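Local coordinates for protein metallo-beta-lactamase (Chryseobacterium indologenes, PDB 3L6N) that hydrolyses the beta-lactam ring of penicillins, cephalosporins and carbapenems as a zinc-dependent class B enzyme, conferring resistance to these antibiotics, at residues A[159-162]-A[163-167]. Sequence-based numbering, arbitrary orientation. Where two conformers were deposited one is given.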
loop_
_atom_site.group_PDB
_atom_site.type_symbol
_atom_site.label_atom_id
_atom_site.label_comp_id
_atom_site.label_asym_id
_atom_site.label_seq_id
_atom_site.Cartn_x
_atom_site.Cartn_y
_atom_site.Cartn_z
ATOM N N LEU A 159 1.125 2.803 8.079
ATOM C CA LEU A 159 0.430 3.260 9.289
ATOM C C LEU A 159 0.322 2.107 10.300
ATOM O O LEU A 159 0.349 2.326 11.516
ATOM C CB LEU A 159 -0.963 3.771 8.911
ATOM C CG LEU A 159 -1.928 4.201 10.025
ATOM C CD1 LEU A 159 -1.380 5.432 10.769
ATOM C CD2 LEU A 159 -3.293 4.485 9.428
ATOM N N VAL A 160 0.208 0.883 9.789
ATOM C CA VAL A 160 0.104 -0.304 10.624
ATOM C C VAL A 160 1.416 -1.073 10.636
ATOM O O VAL A 160 1.911 -1.526 9.597
ATOM C CB VAL A 160 -1.038 -1.230 10.154
ATOM C CG1 VAL A 160 -1.145 -2.473 11.065
ATOM C CG2 VAL A 160 -2.360 -0.473 10.123
ATOM N N LYS A 161 1.986 -1.209 11.826
ATOM C CA LYS A 161 3.171 -2.032 12.038
ATOM C C LYS A 161 2.809 -3.509 12.151
ATOM O O LYS A 161 1.740 -3.846 12.656
ATOM C CB LYS A 161 3.895 -1.604 13.324
ATOM C CG LYS A 161 4.295 -0.127 13.366
ATOM C CD LYS A 161 5.246 0.244 12.232
ATOM C CE LYS A 161 6.547 -0.532 12.298
ATOM N NZ LYS A 161 7.392 -0.336 11.083
ATOM N N SER A 162 3.722 -4.372 11.707
ATOM C CA SER A 162 3.568 -5.823 11.805
ATOM C C SER A 162 3.738 -6.283 13.243
ATOM O O SER A 162 4.565 -5.735 13.978
ATOM C CB SER A 162 4.634 -6.517 10.953
ATOM O OG SER A 162 4.643 -7.924 11.136
ATOM N N ASN A 163 2.982 -7.316 13.609
ATOM C CA ASN A 163 3.186 -8.038 14.871
ATOM C C ASN A 163 4.645 -8.472 15.100
ATOM O O ASN A 163 5.052 -8.715 16.246
ATOM C CB ASN A 163 2.221 -9.238 14.972
ATOM C CG ASN A 163 2.461 -10.307 13.895
ATOM O OD1 ASN A 163 3.603 -10.679 13.598
ATOM N ND2 ASN A 163 1.374 -10.825 13.334
ATOM N N SER A 164 5.412 -8.554 14.011
ATOM C CA SER A 164 6.810 -8.996 14.038
ATOM C C SER A 164 7.834 -7.852 14.103
ATOM O O SER A 164 9.036 -8.100 14.223
ATOM C CB SER A 164 7.105 -9.893 12.827
ATOM O OG SER A 164 7.198 -9.131 11.632
ATOM N N ALA A 165 7.363 -6.609 14.005
ATOM C CA ALA A 165 8.252 -5.440 14.094
ATOM C C ALA A 165 8.732 -5.230 15.533
ATOM O O ALA A 165 7.975 -5.462 16.472
ATOM C CB ALA A 165 7.554 -4.184 13.572
ATOM N N THR A 166 9.982 -4.807 15.697
ATOM C CA THR A 166 10.535 -4.578 17.043
ATOM C C THR A 166 10.755 -3.097 17.351
ATOM O O THR A 166 11.097 -2.734 18.481
ATOM C CB THR A 166 11.822 -5.394 17.300
ATOM O OG1 THR A 166 12.807 -5.074 16.315
ATOM C CG2 THR A 166 11.525 -6.901 17.261
ATOM N N ASP A 167 10.559 -2.251 16.340
ATOM C CA ASP A 167 10.503 -0.799 16.529
ATOM C C ASP A 167 9.586 -0.155 15.484
ATOM O O ASP A 167 9.004 -0.852 14.650
ATOM C CB ASP A 167 11.901 -0.163 16.516
ATOM C CG ASP A 167 12.722 -0.558 15.302
ATOM O OD1 ASP A 167 12.277 -0.336 14.154
ATOM O OD2 ASP A 167 13.838 -1.079 15.500
#
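Ser162 opens a type I beta turn that closes at Ala165, whose N donates a 2.9 Å hydrogen bond to Ser162 O. The same oxygen also accepts a hydrogen bond from His211 ND1. The serine side chain secures the turn a second time. With its hydroxyl anti to the backbone N (chi1 173°), Ser162 OG swings over the turn and accepts a nearly straight bond, 3.0 Å long, from Ser164 N. This makes an ST turn, for which serine's short hydroxyl is well suited. Ser162 OG also donates to Glu202 O, so one hydroxyl is used both ways. At the next corner Asn163 turns outward, its ND2 shared between the carbonyls of Lys204 and Gly206, tying the turn to the loop after His200; the two N-H of an asparagine amide suit two such acceptors. Asn163 N is hydrogen-bonded to His208 ND1. Ala165 is small enough for its CB to pack 4.0 Å from Lys161 CE. The lysine chain is bent at chi2 and chi3 (both near -60°), curling Lys161 CE to 3.4 Å from Asp167 O, and NZ reaches Leu168 O through a weak bond. A zinc ion lies about 7 Å from the Lys161 side chain. The turn, held by a backbone and a side-chain hydrogen bond, probably steadies the chain beside Lys161, whose NZ is placed consistently with binding a beta-lactam's carboxylate, as in related class B enzymes.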